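Protease/Reverse transcriptase/ribonuclease H (Eastern chimpanzee simian foamy virus, PDB 7KSF) probably carries out maturation cleavage of viral proteins and reverse transcription of the genome, joining aspartic protease, DNA polymerase and RNase H activities in one polypeptide. Local coordinates at residues Leu94-Leu99 against Ile178-Lys183; Arg215-Thr220 against Gln282-Ser287; Val239-Lys244 against Tyr313-Asp318; Thr246-Asn251 against Leu342-Ile347. The protein carries 1 engineered substitution. One frame throughout, in Å; residues are numbered along the deposited sequence.

Contact 1: residues Leu94-Leu99 against Ile178-Lys183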
loop_
_atom_site.group_PDB
_atom_site.type_symbol
_atom_site.label_atom_id
_atom_site.label_comp_id
_atom_site.label_asym_id
_atom_site.label_seq_id
_atom_site.Cartn_x
_atom_site.Cartn_y
_atom_site.Cartn_z
ATOM N N LEU A 94 -4.538 -12.855 -27.460
ATOM C CA LEU A 94 -4.244 -11.436 -27.355
ATOM C C LEU A 94 -2.758 -11.228 -27.093
ATOM O O LEU A 94 -2.147 -11.933 -26.289
ATOM C CB LEU A 94 -5.072 -10.801 -26.240
ATOM C CG LEU A 94 -4.759 -9.342 -25.917
ATOM C CD1 LEU A 94 -5.009 -8.440 -27.118
ATOM C CD2 LEU A 94 -5.584 -8.891 -24.730
ATOM N N GLN A 95 -2.174 -10.258 -27.793
ATOM C CA GLN A 95 -0.752 -9.951 -27.673
ATOM C C GLN A 95 -0.599 -8.441 -27.566
ATOM O O GLN A 95 -0.820 -7.721 -28.545
ATOM C CB GLN A 95 0.037 -10.496 -28.867
ATOM C CG GLN A 95 0.045 -12.017 -28.984
ATOM C CD GLN A 95 1.242 -12.656 -28.307
ATOM O OE1 GLN A 95 2.343 -12.105 -28.310
ATOM N NE2 GLN A 95 1.034 -13.831 -27.713
ATOM N N LEU A 96 -0.223 -7.964 -26.386
ATOM C CA LEU A 96 -0.040 -6.545 -26.147
ATOM C C LEU A 96 1.464 -6.307 -26.016
ATOM O O LEU A 96 2.277 -7.181 -26.339
ATOM C CB LEU A 96 -0.681 -6.168 -24.810
ATOM C CG LEU A 96 -2.211 -6.270 -24.772
ATOM C CD1 LEU A 96 -2.707 -5.964 -23.378
ATOM C CD2 LEU A 96 -2.838 -5.329 -25.785
ATOM N N THR A 97 1.885 -5.068 -25.473
ATOM C CA THR A 97 3.242 -4.563 -25.645
ATOM C C THR A 97 4.224 -5.238 -24.695
ATOM O O THR A 97 5.151 -5.925 -25.134
ATOM C CB THR A 97 3.265 -3.051 -25.445
ATOM O OG1 THR A 97 2.248 -2.446 -26.259
ATOM C CG2 THR A 97 4.619 -2.493 -25.846
ATOM N N ILE A 98 4.043 -5.049 -23.392
ATOM C CA ILE A 98 5.007 -5.478 -22.386
ATOM C C ILE A 98 4.419 -6.638 -21.596
ATOM O O ILE A 98 3.276 -6.569 -21.131
ATOM C CB ILE A 98 5.391 -4.322 -21.449
ATOM C CG1 ILE A 98 6.038 -3.184 -22.235
ATOM C CG2 ILE A 98 6.320 -4.814 -20.348
ATOM C CD1 ILE A 98 6.399 -1.996 -21.380
ATOM N N LEU A 99 5.208 -7.695 -21.434
ATOM C CA LEU A 99 4.835 -8.831 -20.607
ATOM C C LEU A 99 5.333 -8.595 -19.187
ATOM O O LEU A 99 6.505 -8.264 -18.981
ATOM C CB LEU A 99 5.429 -10.113 -21.185
ATOM C CG LEU A 99 5.115 -11.443 -20.508
ATOM C CD1 LEU A 99 3.637 -11.776 -20.628
ATOM C CD2 LEU A 99 5.966 -12.525 -21.141
ATOM N N ILE A 178 -1.854 4.104 -24.564
ATOM C CA ILE A 178 -2.837 4.509 -25.566
ATOM C C ILE A 178 -2.968 3.445 -26.647
ATOM O O ILE A 178 -4.077 3.102 -27.067
ATOM C CB ILE A 178 -2.463 5.875 -26.170
ATOM C CG1 ILE A 178 -2.318 6.932 -25.074
ATOM C CG2 ILE A 178 -3.520 6.316 -27.169
ATOM C CD1 ILE A 178 -3.626 7.310 -24.431
ATOM N N ASP A 179 -1.840 2.892 -27.100
ATOM C CA ASP A 179 -1.884 1.871 -28.141
ATOM C C ASP A 179 -2.561 0.600 -27.639
ATOM O O ASP A 179 -3.407 0.023 -28.332
ATOM C CB ASP A 179 -0.472 1.565 -28.640
ATOM C CG ASP A 179 0.098 2.679 -29.497
ATOM O OD1 ASP A 179 -0.654 3.624 -29.822
ATOM O OD2 ASP A 179 1.290 2.600 -29.861
ATOM N N ASP A 180 -2.200 0.151 -26.436
ATOM C CA ASP A 180 -2.756 -1.096 -25.920
ATOM C C ASP A 180 -4.264 -0.994 -25.719
ATOM O O ASP A 180 -5.009 -1.906 -26.097
ATOM C CB ASP A 180 -2.054 -1.478 -24.613
ATOM C CG ASP A 180 -0.604 -1.881 -24.827
ATOM O OD1 ASP A 180 -0.316 -2.545 -25.842
ATOM O OD2 ASP A 180 0.249 -1.530 -23.988
ATOM N N LEU A 181 -4.734 0.109 -25.134
ATOM C CA LEU A 181 -6.169 0.275 -24.919
ATOM C C LEU A 181 -6.910 0.420 -26.239
ATOM O O LEU A 181 -8.004 -0.131 -26.403
ATOM C CB LEU A 181 -6.429 1.484 -24.024
ATOM C CG LEU A 181 -5.794 1.376 -22.638
ATOM C CD1 LEU A 181 -6.108 2.611 -21.825
ATOM C CD2 LEU A 181 -6.273 0.123 -21.925
ATOM N N LEU A 182 -6.339 1.164 -27.185
ATOM C CA LEU A 182 -6.906 1.198 -28.527
ATOM C C LEU A 182 -6.929 -0.194 -29.132
ATOM O O LEU A 182 -7.894 -0.581 -29.803
ATOM C CB LEU A 182 -6.109 2.148 -29.422
ATOM C CG LEU A 182 -6.283 3.651 -29.239
ATOM C CD1 LEU A 182 -5.182 4.373 -29.993
ATOM C CD2 LEU A 182 -7.650 4.104 -29.723
ATOM N N LYS A 183 -5.867 -0.969 -28.899
ATOM C CA LYS A 183 -5.800 -2.318 -29.447
ATOM C C LYS A 183 -6.869 -3.207 -28.832
ATOM O O LYS A 183 -7.482 -4.025 -29.525
ATOM C CB LYS A 183 -4.408 -2.908 -29.221
ATOM C CG LYS A 183 -4.032 -4.030 -30.183
ATOM C CD LYS A 183 -2.565 -4.407 -30.038
ATOM C CE LYS A 183 -2.056 -5.135 -31.270
ATOM N NZ LYS A 183 -0.664 -5.631 -31.094
#
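T97 and D180 head a mainly polar contact between 94-99, a loop of the protease-related part of the chain, and one side of helix 171-184. The hydroxyl OG1 of T97 donates to OD1 of D180 over 2.6 Å. It comes in on the syn side of the carboxylate, 15° out of its plane, with the two side chains crossing at about a right angle. The backbone adds a second, weak bond to the same oxygen: T97 N lies 3.4 Å from D180 OD1 and approaches it at a bent angle. With CG beside the backbone N (chi1 -69°) and CB facing the loop, the D180 carboxylate is directed at T97. One helical turn further on, K183 sends out an extended chain whose NZ reaches Q95 O at 3.3 Å, a weak bond at the exposed margin. Between these two polar links sits L96, a buried leucine whose CD2 lies against the D180 carboxylate, 3.8 Å from OD1. The contact illustrates how two side chains one turn apart on a helix can meet an irregular loop, here with one sound hydrogen bond and two weak ones. Elsewhere on the same helix, I178, L181 and L182 pack on L187 of strand 187-189, while I98 ties the loop to E138 through the backbone.

Contact 2: residues Arg215-Thr220 against Gln282-Ser287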
loop_
_atom_site.group_PDB
_atom_site.type_symbol
_atom_site.label_atom_id
_atom_site.label_comp_id
_atom_site.label_asym_id
_atom_site.label_seq_id
_atom_site.Cartn_x
_atom_site.Cartn_y
_atom_site.Cartn_z
ATOM N N ARG A 215 -13.071 16.269 -12.636
ATOM C CA ARG A 215 -13.894 17.004 -11.685
ATOM C C ARG A 215 -14.822 18.000 -12.369
ATOM O O ARG A 215 -15.760 18.488 -11.732
ATOM C CB ARG A 215 -13.010 17.721 -10.660
ATOM C CG ARG A 215 -11.879 18.539 -11.255
ATOM C CD ARG A 215 -10.842 18.893 -10.193
ATOM N NE ARG A 215 -9.630 19.467 -10.772
ATOM C CZ ARG A 215 -8.521 19.721 -10.086
ATOM N NH1 ARG A 215 -8.467 19.447 -8.788
ATOM N NH2 ARG A 215 -7.462 20.242 -10.693
ATOM N N GLU A 216 -14.584 18.311 -13.645
ATOM C CA GLU A 216 -15.501 19.170 -14.381
ATOM C C GLU A 216 -16.754 18.413 -14.805
ATOM O O GLU A 216 -17.846 18.988 -14.844
ATOM C CB GLU A 216 -14.800 19.769 -15.603
ATOM C CG GLU A 216 -13.723 20.774 -15.246
ATOM C CD GLU A 216 -14.275 21.956 -14.472
ATOM O OE1 GLU A 216 -15.411 22.385 -14.767
ATOM O OE2 GLU A 216 -13.575 22.450 -13.562
ATOM N N VAL A 217 -16.611 17.127 -15.131
ATOM C CA VAL A 217 -17.777 16.331 -15.492
ATOM C C VAL A 217 -18.534 15.881 -14.248
ATOM O O VAL A 217 -19.761 15.740 -14.281
ATOM C CB VAL A 217 -17.350 15.133 -16.355
ATOM C CG1 VAL A 217 -18.566 14.428 -16.929
ATOM C CG2 VAL A 217 -16.420 15.584 -17.467
ATOM N N ASN A 218 -17.829 15.665 -13.132
ATOM C CA ASN A 218 -18.482 15.149 -11.935
ATOM C C ASN A 218 -19.432 16.168 -11.316
ATOM O O ASN A 218 -20.443 15.781 -10.719
ATOM C CB ASN A 218 -17.426 14.708 -10.922
ATOM C CG ASN A 218 -16.479 13.664 -11.483
ATOM O OD1 ASN A 218 -16.808 12.961 -12.438
ATOM N ND2 ASN A 218 -15.291 13.564 -10.896
ATOM N N LYS A 219 -19.127 17.465 -11.437
ATOM C CA LYS A 219 -20.056 18.492 -10.977
ATOM C C LYS A 219 -21.361 18.469 -11.765
ATOM O O LYS A 219 -22.390 18.930 -11.258
ATOM C CB LYS A 219 -19.410 19.875 -11.078
ATOM C CG LYS A 219 -19.367 20.426 -12.495
ATOM C CD LYS A 219 -18.624 21.752 -12.562
ATOM C CE LYS A 219 -18.600 22.291 -13.984
ATOM N NZ LYS A 219 -17.805 23.545 -14.091
ATOM N N THR A 220 -21.333 17.941 -12.990
ATOM C CA THR A 220 -22.536 17.844 -13.808
ATOM C C THR A 220 -23.342 16.599 -13.462
ATOM O O THR A 220 -24.551 16.678 -13.222
ATOM C CB THR A 220 -22.157 17.831 -15.290
ATOM O OG1 THR A 220 -21.738 19.141 -15.694
ATOM C CG2 THR A 220 -23.337 17.388 -16.141
ATOM N N GLN A 282 -11.139 5.918 -14.836
ATOM C CA GLN A 282 -10.769 6.254 -13.469
ATOM C C GLN A 282 -10.798 7.763 -13.271
ATOM O O GLN A 282 -10.472 8.534 -14.179
ATOM C CB GLN A 282 -9.383 5.703 -13.137
ATOM C CG GLN A 282 -8.298 6.104 -14.121
ATOM C CD GLN A 282 -7.023 5.302 -13.938
ATOM O OE1 GLN A 282 -6.962 4.387 -13.115
ATOM N NE2 GLN A 282 -5.997 5.637 -14.710
ATOM N N GLY A 283 -11.196 8.252 -12.145
ATOM C CA GLY A 283 -11.418 9.651 -11.858
ATOM C C GLY A 283 -12.822 10.137 -12.148
ATOM O O GLY A 283 -13.140 11.289 -11.831
ATOM N N PHE A 284 -13.665 9.298 -12.749
ATOM C CA PHE A 284 -15.060 9.625 -13.004
ATOM C C PHE A 284 -15.864 9.559 -11.706
ATOM O O PHE A 284 -15.442 8.958 -10.714
ATOM C CB PHE A 284 -15.647 8.672 -14.051
ATOM C CG PHE A 284 -17.074 8.972 -14.423
ATOM C CD1 PHE A 284 -18.108 8.170 -13.961
ATOM C CD2 PHE A 284 -17.383 10.052 -15.229
ATOM C CE1 PHE A 284 -19.420 8.444 -14.300
ATOM C CE2 PHE A 284 -18.693 10.331 -15.574
ATOM C CZ PHE A 284 -19.714 9.524 -15.110
ATOM N N LEU A 285 -17.040 10.190 -11.724
ATOM C CA LEU A 285 -17.826 10.334 -10.504
ATOM C C LEU A 285 -18.405 8.997 -10.045
ATOM O O LEU A 285 -18.287 8.633 -8.872
ATOM C CB LEU A 285 -18.941 11.358 -10.717
ATOM C CG LEU A 285 -19.714 11.771 -9.465
ATOM C CD1 LEU A 285 -18.769 12.313 -8.401
ATOM C CD2 LEU A 285 -20.788 12.792 -9.800
ATOM N N ASN A 286 -19.034 8.258 -10.958
ATOM C CA ASN A 286 -19.756 7.042 -10.605
ATOM C C ASN A 286 -18.989 5.760 -10.910
ATOM O O ASN A 286 -19.509 4.671 -10.646
ATOM C CB ASN A 286 -21.105 7.004 -11.326
ATOM C CG ASN A 286 -22.075 8.032 -10.796
ATOM O OD1 ASN A 286 -21.902 8.554 -9.695
ATOM N ND2 ASN A 286 -23.106 8.333 -11.576
ATOM N N SER A 287 -17.779 5.857 -11.460
ATOM C CA SER A 287 -17.014 4.652 -11.779
ATOM C C SER A 287 -16.706 3.799 -10.554
ATOM O O SER A 287 -16.920 2.576 -10.617
ATOM C CB SER A 287 -15.738 5.033 -12.532
ATOM O OG SER A 287 -16.027 5.429 -13.860
#
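N218 meets G283 and L285 where a short, weakly bonded helical turn, 215-218, packs on G283-L285, at and just after the end of the LPQG sequence motif of reverse transcriptases and shortly before helix 287-299. The tight part is the N218 amide. Its ND2 donates to G283 O at 3.3 Å with an N-H...O angle of 175°. That oxygen lies almost within the amide plane, and ND2 in turn lies in the carbonyl plane of G283, consistent with the bond setting the rotation of the amide. In the modelled orientation OD1 faces the L285 backbone; it comes close to L285 N, but the angle is too poor for a hydrogen bond. The side chains of N218 and L285 run antiparallel alongside one another, and L285 CD1 rests 3.7 Å from N218 CB.

The outer side of the turn is looser and takes no hold on the loop. There K219 points away and its NZ forms a salt bridge with E216 OE1 at 2.7 Å, while R215, also directed away, pairs through NE with D213. Within the two segments, the contact from the helical turn is made by V217 and N218. Beyond the amide, the buried part finishes at the ring of F284, where V217 CG1 touches the edge near the ring plane, 4.3 Å from CE2.

Contact 3: residues Val239-Lys244 against Tyr313-Asp318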
loop_
_atom_site.group_PDB
_atom_site.type_symbol
_atom_site.label_atom_id
_atom_site.label_comp_id
_atom_site.label_asym_id
_atom_site.label_seq_id
_atom_site.Cartn_x
_atom_site.Cartn_y
_atom_site.Cartn_z
ATOM N N VAL A 239 -13.682 -9.335 9.465
ATOM C CA VAL A 239 -13.486 -10.521 10.292
ATOM C C VAL A 239 -12.048 -10.977 10.090
ATOM O O VAL A 239 -11.714 -11.527 9.036
ATOM C CB VAL A 239 -14.457 -11.661 9.945
ATOM C CG1 VAL A 239 -14.141 -12.900 10.790
ATOM C CG2 VAL A 239 -15.896 -11.231 10.150
ATOM N N ARG A 240 -11.211 -10.797 11.116
ATOM C CA ARG A 240 -9.782 -11.207 11.026
ATOM C C ARG A 240 -9.624 -12.653 11.511
ATOM O O ARG A 240 -9.807 -12.893 12.721
ATOM C CB ARG A 240 -8.903 -10.257 11.846
ATOM C CG ARG A 240 -7.939 -9.428 11.013
ATOM C CD ARG A 240 -7.810 -8.004 11.519
ATOM N NE ARG A 240 -8.186 -7.877 12.921
ATOM C CZ ARG A 240 -7.501 -7.186 13.823
ATOM N NH1 ARG A 240 -6.393 -6.552 13.473
ATOM N NH2 ARG A 240 -7.924 -7.130 15.074
ATOM N N GLN A 241 -9.300 -13.578 10.597
ATOM C CA GLN A 241 -9.104 -14.979 10.948
ATOM C C GLN A 241 -7.620 -15.332 10.919
ATOM O O GLN A 241 -6.765 -14.458 11.100
ATOM C CB GLN A 241 -9.890 -15.887 10.006
ATOM C CG GLN A 241 -11.386 -15.593 9.952
ATOM C CD GLN A 241 -12.193 -16.424 10.934
ATOM O OE1 GLN A 241 -12.438 -17.608 10.704
ATOM N NE2 GLN A 241 -12.608 -15.808 12.038
ATOM N N LYS A 242 -7.306 -16.614 10.710
ATOM C CA LYS A 242 -5.916 -17.054 10.757
ATOM C C LYS A 242 -5.117 -16.460 9.604
ATOM O O LYS A 242 -4.190 -15.670 9.813
ATOM C CB LYS A 242 -5.848 -18.582 10.742
ATOM C CG LYS A 242 -4.449 -19.136 10.949
ATOM C CD LYS A 242 -4.472 -20.653 11.033
ATOM C CE LYS A 242 -3.072 -21.248 11.145
ATOM N NZ LYS A 242 -3.110 -22.735 11.032
ATOM N N TYR A 243 -5.464 -16.825 8.374
ATOM C CA TYR A 243 -4.787 -16.317 7.191
ATOM C C TYR A 243 -5.592 -15.184 6.568
ATOM O O TYR A 243 -6.821 -15.148 6.656
ATOM C CB TYR A 243 -4.575 -17.426 6.157
ATOM C CG TYR A 243 -3.885 -18.653 6.701
ATOM C CD1 TYR A 243 -4.616 -19.763 7.097
ATOM C CD2 TYR A 243 -2.503 -18.706 6.817
ATOM C CE1 TYR A 243 -3.997 -20.887 7.592
ATOM C CE2 TYR A 243 -1.871 -19.828 7.316
ATOM C CZ TYR A 243 -2.623 -20.918 7.701
ATOM O OH TYR A 243 -2.000 -22.038 8.198
ATOM N N LYS A 244 -4.880 -14.256 5.938
ATOM C CA LYS A 244 -5.494 -13.109 5.286
ATOM C C LYS A 244 -4.927 -12.964 3.880
ATOM O O LYS A 244 -3.727 -13.148 3.666
ATOM C CB LYS A 244 -5.260 -11.828 6.090
ATOM C CG LYS A 244 -5.892 -11.867 7.470
ATOM C CD LYS A 244 -4.976 -11.270 8.511
ATOM C CE LYS A 244 -5.471 -11.582 9.910
ATOM N NZ LYS A 244 -4.482 -11.171 10.935
ATOM N N TYR A 313 -10.741 -8.544 0.029
ATOM C CA TYR A 313 -10.303 -9.138 1.295
ATOM C C TYR A 313 -10.934 -10.497 1.603
ATOM O O TYR A 313 -12.146 -10.676 1.478
ATOM C CB TYR A 313 -10.565 -8.166 2.446
ATOM C CG TYR A 313 -10.033 -8.636 3.783
ATOM C CD1 TYR A 313 -10.813 -9.408 4.631
ATOM C CD2 TYR A 313 -8.750 -8.298 4.195
ATOM C CE1 TYR A 313 -10.328 -9.837 5.852
ATOM C CE2 TYR A 313 -8.259 -8.721 5.414
ATOM C CZ TYR A 313 -9.052 -9.489 6.239
ATOM O OH TYR A 313 -8.566 -9.913 7.456
ATOM N N LEU A 314 -10.097 -11.450 2.013
ATOM C CA LEU A 314 -10.547 -12.790 2.358
ATOM C C LEU A 314 -9.774 -13.240 3.583
ATOM O O LEU A 314 -8.545 -13.133 3.609
ATOM C CB LEU A 314 -10.339 -13.774 1.205
ATOM C CG LEU A 314 -10.933 -15.159 1.462
ATOM C CD1 LEU A 314 -12.382 -15.035 1.904
ATOM C CD2 LEU A 314 -10.824 -16.013 0.215
ATOM N N SER A 315 -10.492 -13.738 4.590
ATOM C CA SER A 315 -9.864 -14.152 5.841
ATOM C C SER A 315 -10.613 -15.362 6.381
ATOM O O SER A 315 -11.775 -15.243 6.780
ATOM C CB SER A 315 -9.860 -13.010 6.856
ATOM O OG SER A 315 -9.155 -13.368 8.030
ATOM N N HIS A 316 -9.953 -16.518 6.396
ATOM C CA HIS A 316 -10.517 -17.737 6.956
ATOM C C HIS A 316 -9.535 -18.344 7.944
ATOM O O HIS A 316 -8.318 -18.291 7.740
ATOM C CB HIS A 316 -10.863 -18.757 5.865
ATOM C CG HIS A 316 -12.203 -18.538 5.233
ATOM N ND1 HIS A 316 -12.458 -17.496 4.369
ATOM C CD2 HIS A 316 -13.364 -19.229 5.343
ATOM C CE1 HIS A 316 -13.718 -17.554 3.972
ATOM N NE2 HIS A 316 -14.288 -18.596 4.550
ATOM N N ASP A 317 -10.075 -18.921 9.020
ATOM C CA ASP A 317 -9.233 -19.489 10.065
ATOM C C ASP A 317 -8.708 -20.868 9.684
ATOM O O ASP A 317 -7.543 -21.188 9.955
ATOM C CB ASP A 317 -10.006 -19.550 11.386
ATOM C CG ASP A 317 -11.360 -20.229 11.247
ATOM O OD1 ASP A 317 -11.876 -20.316 10.111
ATOM O OD2 ASP A 317 -11.915 -20.666 12.279
ATOM N N ASP A 318 -9.538 -21.687 9.062
ATOM C CA ASP A 318 -9.120 -23.029 8.684
ATOM C C ASP A 318 -8.163 -22.949 7.500
ATOM O O ASP A 318 -8.509 -22.346 6.476
ATOM C CB ASP A 318 -10.338 -23.877 8.341
ATOM C CG ASP A 318 -10.098 -25.355 8.552
ATOM O OD1 ASP A 318 -8.991 -25.830 8.225
ATOM O OD2 ASP A 318 -11.013 -26.040 9.056
#
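S315 OG is gripped from two directions by the facing segment. It accepts the backbone N-H of Q241 at 2.6 Å, a fairly straight bond of 160°, and donates its own proton to Y243 O at 3.2 Å. The second bond rises above the carbonyl plane of Y243 and does not use a lone pair. OG, anti to the backbone N of S315 (chi1 -175°), is carried across to the facing chain, where it meets both groups. The hydroxyl illustrates how a side chain can add bonds where backbone pairing is loose: Y243 N reaches H316 O at 3.3 Å, but the return bond from H316 N to Y243 O is weak.

On the S315 side, the ring of Y313 lies alongside K244, with its OH 3.3 Å from K244 CG. The R240 side chain crosses the tyrosine obliquely, bringing CG to 3.6 Å from Y313 OH, and V239 O sits in plane at the ring's edge. The charged ends run on elsewhere, K244 NZ to K350 O and G363 O, and R240 NE to G365 O. Further along, K242 CG rests over one face of the Y243 ring, near its edge.

The pairing joins strands 243-249 and 311-316 of the antiparallel palm sheet. Helix 319-336 follows directly, with D318 at its N-cap, and its P319 and H322 pack against Y243.

Contact 4: residues Thr246-Asn251 against Leu342-Ile347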
loop_
_atom_site.group_PDB
_atom_site.type_symbol
_atom_site.label_atom_id
_atom_site.label_comp_id
_atom_site.label_asym_id
_atom_site.label_seq_id
_atom_site.Cartn_x
_atom_site.Cartn_y
_atom_site.Cartn_z
ATOM N N THR A 246 -5.260 -10.602 0.133
ATOM C CA THR A 246 -5.728 -9.454 -0.624
ATOM C C THR A 246 -5.328 -9.616 -2.085
ATOM O O THR A 246 -4.203 -10.028 -2.387
ATOM C CB THR A 246 -5.169 -8.144 -0.061
ATOM O OG1 THR A 246 -5.418 -7.080 -0.987
ATOM C CG2 THR A 246 -3.678 -8.254 0.177
ATOM N N LEU A 247 -6.258 -9.301 -2.985
ATOM C CA LEU A 247 -6.055 -9.439 -4.424
ATOM C C LEU A 247 -6.322 -8.100 -5.092
ATOM O O LEU A 247 -7.441 -7.587 -5.031
ATOM C CB LEU A 247 -6.975 -10.504 -5.016
ATOM C CG LEU A 247 -6.713 -11.938 -4.582
ATOM C CD1 LEU A 247 -7.788 -12.839 -5.149
ATOM C CD2 LEU A 247 -5.339 -12.372 -5.054
ATOM N N ASP A 248 -5.305 -7.550 -5.743
ATOM C CA ASP A 248 -5.439 -6.277 -6.435
ATOM C C ASP A 248 -5.932 -6.524 -7.855
ATOM O O ASP A 248 -5.348 -7.325 -8.590
ATOM C CB ASP A 248 -4.104 -5.533 -6.455
ATOM C CG ASP A 248 -4.178 -4.224 -7.215
ATOM O OD1 ASP A 248 -5.275 -3.632 -7.282
ATOM O OD2 ASP A 248 -3.134 -3.787 -7.745
ATOM N N LEU A 249 -7.006 -5.838 -8.233
ATOM C CA LEU A 249 -7.527 -5.950 -9.585
ATOM C C LEU A 249 -6.794 -4.988 -10.518
ATOM O O LEU A 249 -6.138 -4.039 -10.085
ATOM C CB LEU A 249 -9.033 -5.678 -9.605
ATOM C CG LEU A 249 -9.870 -6.625 -8.734
ATOM C CD1 LEU A 249 -11.355 -6.308 -8.839
ATOM C CD2 LEU A 249 -9.605 -8.076 -9.098
ATOM N N ALA A 250 -6.907 -5.253 -11.818
ATOM C CA ALA A 250 -6.162 -4.500 -12.827
ATOM C C ALA A 250 -7.050 -3.403 -13.415
ATOM O O ALA A 250 -7.477 -3.450 -14.570
ATOM C CB ALA A 250 -5.642 -5.438 -13.911
ATOM N N ASN A 251 -7.310 -2.390 -12.587
ATOM C CA ASN A 251 -8.208 -1.285 -12.929
ATOM C C ASN A 251 -9.606 -1.693 -13.410
ATOM O O ASN A 251 -10.002 -1.462 -14.552
ATOM C CB ASN A 251 -7.550 -0.349 -13.950
ATOM C CG ASN A 251 -6.590 0.638 -13.306
ATOM O OD1 ASN A 251 -6.087 0.405 -12.206
ATOM N ND2 ASN A 251 -6.339 1.749 -13.988
ATOM N N LEU A 342 -0.885 -9.914 -9.720
ATOM C CA LEU A 342 -0.071 -10.517 -8.671
ATOM C C LEU A 342 1.120 -9.655 -8.285
ATOM O O LEU A 342 1.935 -10.082 -7.459
ATOM C CB LEU A 342 0.405 -11.902 -9.112
ATOM C CG LEU A 342 -0.741 -12.865 -9.428
ATOM C CD1 LEU A 342 -0.208 -14.177 -9.966
ATOM C CD2 LEU A 342 -1.597 -13.096 -8.194
ATOM N N LYS A 343 1.238 -8.456 -8.859
ATOM C CA LYS A 343 2.318 -7.550 -8.486
ATOM C C LYS A 343 2.143 -7.059 -7.054
ATOM O O LYS A 343 3.105 -7.015 -6.278
ATOM C CB LYS A 343 2.365 -6.372 -9.457
ATOM C CG LYS A 343 3.398 -5.317 -9.109
ATOM C CD LYS A 343 3.363 -4.172 -10.106
ATOM C CE LYS A 343 4.486 -3.181 -9.855
ATOM N NZ LYS A 343 5.822 -3.834 -9.930
ATOM N N LYS A 344 0.917 -6.689 -6.687
ATOM C CA LYS A 344 0.625 -6.169 -5.358
ATOM C C LYS A 344 -0.315 -7.071 -4.568
ATOM O O LYS A 344 -0.733 -6.698 -3.466
ATOM C CB LYS A 344 0.039 -4.758 -5.463
ATOM C CG LYS A 344 0.932 -3.766 -6.199
ATOM C CD LYS A 344 2.258 -3.565 -5.476
ATOM C CE LYS A 344 3.120 -2.521 -6.171
ATOM N NZ LYS A 344 4.383 -2.248 -5.424
ATOM N N SER A 345 -0.658 -8.242 -5.096
ATOM C CA SER A 345 -1.530 -9.154 -4.371
ATOM C C SER A 345 -0.758 -9.855 -3.257
ATOM O O SER A 345 0.436 -10.132 -3.378
ATOM C CB SER A 345 -2.134 -10.184 -5.323
ATOM O OG SER A 345 -2.828 -9.549 -6.381
ATOM N N GLU A 346 -1.457 -10.124 -2.157
ATOM C CA GLU A 346 -0.894 -10.844 -1.027
ATOM C C GLU A 346 -1.836 -11.982 -0.676
ATOM O O GLU A 346 -3.027 -11.758 -0.443
ATOM C CB GLU A 346 -0.694 -9.928 0.184
ATOM C CG GLU A 346 -0.003 -8.622 -0.152
ATOM C CD GLU A 346 0.051 -7.673 1.025
ATOM O OE1 GLU A 346 -0.082 -8.140 2.178
ATOM O OE2 GLU A 346 0.224 -6.458 0.796
ATOM N N ILE A 347 -1.302 -13.203 -0.641
ATOM C CA ILE A 347 -2.108 -14.405 -0.486
ATOM C C ILE A 347 -1.593 -15.204 0.702
ATOM O O ILE A 347 -0.403 -15.529 0.771
ATOM C CB ILE A 347 -2.084 -15.268 -1.761
ATOM C CG1 ILE A 347 -2.525 -14.444 -2.973
ATOM C CG2 ILE A 347 -2.977 -16.484 -1.592
ATOM C CD1 ILE A 347 -2.508 -15.213 -4.272
#
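T246 and E346 exchange two backbone hydrogen bonds, T246 N to E346 O at 2.6 Å and E346 N to T246 O at 2.8 Å, making a hydrogen-bonded antiparallel pair in the palm sheet of the polymerase. The two short strands run at 156° to each other, their axes 4.7 Å apart at closest. A third bond, from D248 N to S345 OG, is modelled at 3.2 Å, but the place of that hydroxyl is doubtful. Past it the partner chain bends at 342-344, and regular pairing across the two segments stops.

On one face of the sheet the T246 and E346 side chains extend together, and methyl CG2 of T246 packs along the CB and CG of E346. The glutamate chain is extended, and its OE1 goes on to the backbone N of E353. D248 runs alongside K344, with OD2 at 4.0 Å from CB of the lysine, and its OD1 lies near D310 of the YVDD sequence, a cluster consistent with the metal-binding aspartates of reverse transcriptases.

L247 and I347 occupy the other face, where they meet F330 and L326 of helix 319-336. There L247 CD2 lies 4.1 Å from I347 CG1 and 3.9 Å from S345 CB.

Contacts 3 and 4 share strand 243-249, which pairs with 311-316 in one and 345-349 in the other; their centres are 16 Å apart. D248 of contact 4, beside D310, places this sheet at the probable polymerase active site. Contact 2 lies 25 Å from contact 4 between centres, yet the two touch through Q282 and N251, which brings the LPQG loop beside the turn after strand 243-249. Contact 1 stands apart, its nearest atoms about 8 Å from those of contacts 2 and 4, and joins a loop of the protease-related part to helix 171-184. The calcium ion, at G596 and E642, lies in the RNase H part, not at these contacts.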